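Local coordinates for putative OMPA family lipoprotein (Burkholderia pseudomallei, PDB 4B5C) that probably acts in the Tol-Pal system, which maintains outer membrane integrity and takes part in its invagination during cell division, at residues Y35-F38 with V43-Q46; A55-L58 with Q63-I66; R94-L99 with A104-V109. All coordinates share one frame; numbering follows the deposited sequence.

Contact 1 of 3, residues Y35-F38 with V43-Q46; sequences YFDF and VQDQ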
# COMPACT_ATOMS: atom_id res chain seq x y z
N TYR A 35 -1.87 6.42 0.97
CA TYR A 35 -1.53 7.13 2.20
C TYR A 35 -2.70 7.16 3.18
O TYR A 35 -3.86 7.12 2.78
CB TYR A 35 -1.09 8.56 1.88
CG TYR A 35 0.21 8.61 1.11
CD1 TYR A 35 0.21 8.52 -0.28
CD2 TYR A 35 1.42 8.72 1.77
CE1 TYR A 35 1.40 8.56 -0.98
CE2 TYR A 35 2.61 8.77 1.07
CZ TYR A 35 2.59 8.69 -0.31
OH TYR A 35 3.77 8.73 -1.00
N PHE A 36 -2.36 7.23 4.46
CA PHE A 36 -3.36 7.15 5.52
C PHE A 36 -3.26 8.32 6.50
O PHE A 36 -2.23 9.00 6.57
CB PHE A 36 -3.21 5.85 6.30
CG PHE A 36 -3.43 4.61 5.48
CD1 PHE A 36 -2.38 4.04 4.77
CD2 PHE A 36 -4.68 4.01 5.42
CE1 PHE A 36 -2.58 2.89 4.02
CE2 PHE A 36 -4.88 2.87 4.66
CZ PHE A 36 -3.83 2.31 3.96
N ASP A 37 -4.33 8.53 7.26
CA ASP A 37 -4.34 9.53 8.32
C ASP A 37 -3.73 8.94 9.59
O ASP A 37 -3.58 7.72 9.70
CB ASP A 37 -5.77 10.00 8.59
CG ASP A 37 -6.35 10.78 7.43
OD1 ASP A 37 -5.64 11.63 6.86
OD2 ASP A 37 -7.53 10.53 7.08
N PHE A 38 -3.38 9.81 10.53
CA PHE A 38 -2.77 9.38 11.78
C PHE A 38 -3.57 8.28 12.47
O PHE A 38 -4.76 8.45 12.74
CB PHE A 38 -2.59 10.57 12.73
CG PHE A 38 -1.99 10.20 14.07
CD1 PHE A 38 -0.63 9.97 14.19
CD2 PHE A 38 -2.79 10.10 15.19
CE1 PHE A 38 -0.07 9.63 15.41
CE2 PHE A 38 -2.24 9.77 16.42
CZ PHE A 38 -0.88 9.53 16.53
N VAL A 43 -8.93 3.00 3.96
CA VAL A 43 -8.62 3.43 2.60
C VAL A 43 -9.57 4.53 2.14
O VAL A 43 -10.74 4.28 1.86
CB VAL A 43 -8.69 2.26 1.60
CG1 VAL A 43 -8.23 2.72 0.22
CG2 VAL A 43 -7.85 1.09 2.09
N GLN A 44 -9.05 5.76 2.07
CA GLN A 44 -9.84 6.92 1.64
C GLN A 44 -10.45 6.71 0.26
O GLN A 44 -9.98 5.87 -0.51
CB GLN A 44 -8.97 8.17 1.66
CG GLN A 44 -8.35 8.47 3.03
CD GLN A 44 -7.19 9.45 2.95
OE1 GLN A 44 -6.96 10.09 1.92
NE2 GLN A 44 -6.45 9.57 4.04
N ASP A 45 -11.49 7.47 -0.06
CA ASP A 45 -12.20 7.33 -1.33
C ASP A 45 -11.36 7.75 -2.54
O ASP A 45 -11.60 7.28 -3.66
CB ASP A 45 -13.52 8.11 -1.31
CG ASP A 45 -14.62 7.38 -0.56
OD1 ASP A 45 -14.64 6.13 -0.57
OD2 ASP A 45 -15.47 8.07 0.05
N GLN A 46 -10.39 8.64 -2.32
CA GLN A 46 -9.58 9.17 -3.41
C GLN A 46 -8.67 8.12 -4.05
O GLN A 46 -8.07 8.36 -5.09
CB GLN A 46 -8.75 10.37 -2.94
CG GLN A 46 -7.76 10.04 -1.83
CD GLN A 46 -6.90 11.22 -1.44
OE1 GLN A 46 -6.27 11.85 -2.29
NE2 GLN A 46 -6.86 11.53 -0.15
O HOH W 1 -6.50 5.85 2.82
O HOH W 2 -6.78 7.29 6.51

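Contact 2 of 3, residues A55-L58 with Q63-I66; sequences AQYL and QRHI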
# COMPACT_ATOMS: atom_id res chain seq x y z
N ALA A 55 -6.44 -3.36 -9.82
CA ALA A 55 -7.25 -4.57 -9.76
C ALA A 55 -7.46 -5.11 -11.17
O ALA A 55 -7.31 -6.31 -11.42
CB ALA A 55 -8.59 -4.30 -9.09
N GLN A 56 -7.80 -4.22 -12.10
CA GLN A 56 -8.02 -4.59 -13.49
C GLN A 56 -6.76 -5.19 -14.12
O GLN A 56 -6.83 -6.16 -14.88
CB GLN A 56 -8.47 -3.38 -14.31
CG GLN A 56 -8.87 -3.72 -15.74
CD GLN A 56 -8.83 -2.51 -16.66
OE1 GLN A 56 -7.76 -2.02 -17.01
NE2 GLN A 56 -10.01 -2.04 -17.06
N TYR A 57 -5.60 -4.61 -13.80
CA TYR A 57 -4.34 -5.09 -14.35
C TYR A 57 -3.94 -6.45 -13.79
O TYR A 57 -3.52 -7.34 -14.53
CB TYR A 57 -3.22 -4.07 -14.13
CG TYR A 57 -1.87 -4.57 -14.59
CD1 TYR A 57 -1.46 -4.41 -15.91
CD2 TYR A 57 -1.01 -5.22 -13.72
CE1 TYR A 57 -0.23 -4.87 -16.34
CE2 TYR A 57 0.22 -5.69 -14.14
CZ TYR A 57 0.61 -5.51 -15.45
OH TYR A 57 1.83 -5.97 -15.87
N LEU A 58 -4.09 -6.62 -12.48
CA LEU A 58 -3.69 -7.86 -11.82
C LEU A 58 -4.56 -9.03 -12.25
O LEU A 58 -4.08 -10.15 -12.43
CB LEU A 58 -3.74 -7.69 -10.30
CG LEU A 58 -2.68 -6.77 -9.69
CD1 LEU A 58 -3.00 -6.45 -8.24
CD2 LEU A 58 -1.30 -7.40 -9.81
N GLN A 63 -0.25 -13.93 -13.50
CA GLN A 63 1.11 -14.33 -13.16
C GLN A 63 1.84 -13.24 -12.38
O GLN A 63 2.93 -13.47 -11.85
CB GLN A 63 1.91 -14.70 -14.42
CG GLN A 63 1.64 -16.11 -14.94
CD GLN A 63 2.69 -16.58 -15.92
N ARG A 64 1.24 -12.06 -12.32
CA ARG A 64 1.81 -10.95 -11.58
C ARG A 64 1.53 -11.04 -10.08
O ARG A 64 0.37 -11.13 -9.66
CB ARG A 64 1.30 -9.62 -12.13
CG ARG A 64 1.99 -9.17 -13.40
CD ARG A 64 3.49 -9.11 -13.19
NE ARG A 64 4.18 -8.55 -14.34
CZ ARG A 64 5.50 -8.49 -14.47
NH1 ARG A 64 6.28 -8.97 -13.50
NH2 ARG A 64 6.05 -7.97 -15.56
N HIS A 65 2.59 -11.01 -9.29
CA HIS A 65 2.47 -11.02 -7.84
C HIS A 65 2.91 -9.67 -7.28
O HIS A 65 3.78 -9.01 -7.85
CB HIS A 65 3.33 -12.13 -7.23
CG HIS A 65 2.87 -13.51 -7.57
ND1 HIS A 65 2.73 -13.95 -8.87
CD2 HIS A 65 2.52 -14.55 -6.78
CE1 HIS A 65 2.31 -15.20 -8.87
NE2 HIS A 65 2.18 -15.59 -7.62
N ILE A 66 2.31 -9.26 -6.17
CA ILE A 66 2.69 -8.01 -5.52
C ILE A 66 2.74 -8.17 -4.01
O ILE A 66 1.96 -8.92 -3.42
CB ILE A 66 1.70 -6.87 -5.84
CG1 ILE A 66 0.31 -7.20 -5.30
CG2 ILE A 66 1.65 -6.61 -7.34
CD1 ILE A 66 -0.62 -6.00 -5.22

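Contact 3 of 3, residues R94-L99 with A104-V109; sequences RALSLL and AQMEAV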
# COMPACT_ATOMS: atom_id res chain seq x y z
N ARG A 94 -7.69 -6.23 0.99
CA ARG A 94 -9.13 -6.49 0.98
C ARG A 94 -9.84 -5.69 -0.11
O ARG A 94 -10.78 -6.18 -0.75
CB ARG A 94 -9.75 -6.21 2.35
CG ARG A 94 -9.34 -7.22 3.42
CD ARG A 94 -10.10 -7.02 4.73
NE ARG A 94 -9.64 -5.85 5.48
CZ ARG A 94 -10.29 -4.69 5.53
NH1 ARG A 94 -11.45 -4.55 4.90
NH2 ARG A 94 -9.79 -3.68 6.23
N ALA A 95 -9.38 -4.46 -0.33
CA ALA A 95 -9.93 -3.63 -1.40
C ALA A 95 -9.71 -4.30 -2.75
O ALA A 95 -10.61 -4.33 -3.59
CB ALA A 95 -9.28 -2.25 -1.38
N LEU A 96 -8.51 -4.84 -2.95
CA LEU A 96 -8.18 -5.53 -4.18
C LEU A 96 -8.92 -6.86 -4.29
O LEU A 96 -9.35 -7.25 -5.38
CB LEU A 96 -6.66 -5.75 -4.29
CG LEU A 96 -5.82 -4.50 -4.54
CD1 LEU A 96 -4.33 -4.82 -4.53
CD2 LEU A 96 -6.22 -3.84 -5.86
N SER A 97 -9.07 -7.55 -3.17
CA SER A 97 -9.81 -8.81 -3.15
C SER A 97 -11.27 -8.58 -3.52
O SER A 97 -11.85 -9.32 -4.32
CB SER A 97 -9.74 -9.46 -1.76
OG SER A 97 -8.40 -9.70 -1.38
N LEU A 98 -11.85 -7.53 -2.94
CA LEU A 98 -13.23 -7.17 -3.23
C LEU A 98 -13.41 -6.88 -4.72
O LEU A 98 -14.48 -7.11 -5.28
CB LEU A 98 -13.64 -5.94 -2.41
CG LEU A 98 -15.12 -5.60 -2.35
CD1 LEU A 98 -15.88 -6.67 -1.56
CD2 LEU A 98 -15.34 -4.23 -1.72
N LEU A 99 -12.35 -6.38 -5.35
CA LEU A 99 -12.40 -6.04 -6.77
C LEU A 99 -12.13 -7.25 -7.66
O LEU A 99 -12.18 -7.15 -8.89
CB LEU A 99 -11.42 -4.92 -7.09
CG LEU A 99 -11.81 -3.54 -6.54
CD1 LEU A 99 -10.61 -2.61 -6.48
CD2 LEU A 99 -12.93 -2.93 -7.37
N ALA A 104 -3.89 -15.62 -4.63
CA ALA A 104 -2.58 -16.19 -4.95
C ALA A 104 -1.61 -15.13 -5.48
O ALA A 104 -0.42 -15.40 -5.64
CB ALA A 104 -2.72 -17.33 -5.95
N GLN A 105 -2.13 -13.94 -5.74
CA GLN A 105 -1.32 -12.86 -6.32
C GLN A 105 -0.88 -11.83 -5.29
O GLN A 105 -0.01 -11.00 -5.56
CB GLN A 105 -2.08 -12.16 -7.45
CG GLN A 105 -2.55 -13.08 -8.57
CD GLN A 105 -3.27 -12.33 -9.67
OE1 GLN A 105 -4.48 -12.44 -9.84
NE2 GLN A 105 -2.51 -11.55 -10.44
N MET A 106 -1.48 -11.87 -4.10
CA MET A 106 -1.22 -10.83 -3.10
C MET A 106 -0.73 -11.35 -1.76
O MET A 106 -1.18 -12.40 -1.28
CB MET A 106 -2.48 -9.97 -2.88
CG MET A 106 -3.00 -9.31 -4.14
SD MET A 106 -4.47 -8.32 -3.81
CE MET A 106 -5.56 -9.57 -3.13
N GLU A 107 0.21 -10.62 -1.16
CA GLU A 107 0.63 -10.85 0.21
C GLU A 107 0.78 -9.51 0.92
O GLU A 107 1.54 -8.65 0.47
CB GLU A 107 1.94 -11.64 0.27
CG GLU A 107 1.76 -13.14 0.05
CD GLU A 107 0.87 -13.77 1.10
OE1 GLU A 107 0.91 -13.32 2.27
OE2 GLU A 107 0.12 -14.71 0.76
N ALA A 108 0.04 -9.33 2.01
CA ALA A 108 0.09 -8.10 2.78
C ALA A 108 1.13 -8.22 3.89
O ALA A 108 1.02 -9.09 4.76
CB ALA A 108 -1.28 -7.78 3.36
N VAL A 109 2.14 -7.35 3.86
CA VAL A 109 3.19 -7.36 4.87
C VAL A 109 3.36 -5.99 5.52
O VAL A 109 2.96 -4.97 4.96
CB VAL A 109 4.54 -7.82 4.27
CG1 VAL A 109 4.39 -9.19 3.63
CG2 VAL A 109 5.05 -6.81 3.26

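Contact 1 of 3, residues Y35-F38 with V43-Q46
Q44 reaches D37 and the backbone around F36 because its CG lies beside its own N, opposite the carbonyl carbon (chi1 -57°), with the rest of the chain extended. F36 has the same first torsion (chi1 -62°), which carries its ring across to the backbone of V43. The two segments belong to the loop between strand 33-35 and helix 48-60 in the OmpA-like alpha/beta domain, where the chain leaves an outer strand of the sheet and doubles back before the helix.

The F36 ring makes the apolar part of the contact. Ring atom CE2 lies 4.3 Å from V43 CG2, a loose approach with the ring turned obliquely to the V43 backbone. F36 is buried, and it also packs on R88 of helix 78-98 and A132 of strand 131-136, while its carbonyl oxygen accepts a hydrogen bond from R130. V43 rests on A91 of that same helix.

On the polar side, the Q44 and D37 side chains cross at about a right angle, yet their amide and carboxylate planes are only 24° apart. Q44 NE2 lies 3.4 Å from D37 OD2. Two waters also bridge the segments. One accepts a hydrogen bond from D37 N at 2.8 Å and a weak one from Q44 NE2, a lightly held bridge from the amide end to the D37 backbone. A second water joins main chain to main chain, donating to Y35 O at 2.9 Å and accepting from Q44 N at 2.7 Å.

Contact 2 of 3, residues A55-L58 with Q63-I66
L58 lays its two methyl groups against the segment that follows the helix: CD2 overlaps R64 CB at 4.1 Å and I66 CG2 at 3.9 Å, while CD1 meets I66 CD1, also at 3.9 Å. The L58 and I66 side chains cross at about a right angle, and each leucine branch meets a different methyl of the isoleucine. I66 manages this with its CG1 set between the backbone N and the carbonyl carbon (chi1 63°), sending CD1 to one leucine branch and leaving CG2 for the other. Here helix 48-60 turns back into strand 66-71, the second half of a beta-alpha-beta unit of the OmpA-like fold whose parallel strands, 33-35 and 66-71, have strand 131-136 between them. Y136 of that middle strand backs Y57, L58 and I66 alike. Beside the leucine, the aliphatic part of R64 slants across Y57, with CG 4.0 Å from ring atom CE2. The bend at chi2 of R64 turns the guanidinium so that its plane and the ring plane are 26° apart, NE lying 3.8 Å from Y57 OH. That hydroxyl is hydrogen-bonded to D20, with which R64 NH2 forms a long, weak ion pair.

Contact 3 of 3, residues R94-L99 with A104-V109
M106 spans the gap to L96 and S97 alone, its thioether laid against the helix. The contact closes a beta-alpha-beta crossover of the OmpA-like domain: strand 66-71, helix 78-98 and strand 106-112, the last lying parallel to the first. The backbones stay well apart, the nearest CA atoms being those of L96 and M106 at 8.8 Å, so the distance is bridged by side chains.

The methionine's shape explains how. CG sits beside the backbone N, opposite the carbonyl carbon (chi1 -58°), and the chain then runs straight (chi2 180°), pushing the sulfur away from the strand toward the helix. Only at the last torsion does it bend (chi3 -58°), swinging the methyl out of line and toward S97. The sulfur therefore sits mainly on L96 and the methyl mainly on S97, consecutive residues of the helix.

L96 receives the sulfur. Its CB points at the strand, and SD fits against CB at 3.4 Å and against the CD1 methyl at 3.6 Å, a close apolar contact in which the two side chains cross obliquely. The CD2 branch turns away from the sulfur. Further packing of L96 on A55 of helix 48-60 and on I66 and I68 of strand 66-71 puts this point in the buried layer between the helices and the sheet, and V101 in the intervening loop touches both L96 and M106.

S97 takes the methyl at the partly exposed margin. Its hydroxyl does not lack a polar partner, because OG is hydrogen-bonded to R93 O one helical turn back, which anchors it along the helix. M106 CE abuts that same OG at 3.3 Å, a tight fit, and lies 4.0 Å from S97 N.

How the contacts relate
Contact 1 is a surface contact, mostly polar and bridged by waters, with one buried phenylalanine reaching inward; contacts 2 and 3 are buried and rest on apolar packing, with no hydrogen bonds between their own segments. Contact 1 lies in the loop leading into helix 48-60 and contact 2 packs the last turns of that helix on the chain that follows, their centres about 22 Å apart on opposite sides of the chain's centre. Contact 3 belongs to the next beta-alpha-beta unit, yet it meets contact 2 directly: Q105 donates from NE2 to L58 O at 2.9 Å and accepts I66 N at its backbone oxygen, while A55 packs on L99. Contact 1 touches neither, although helix 78-98 serves both it and contact 3.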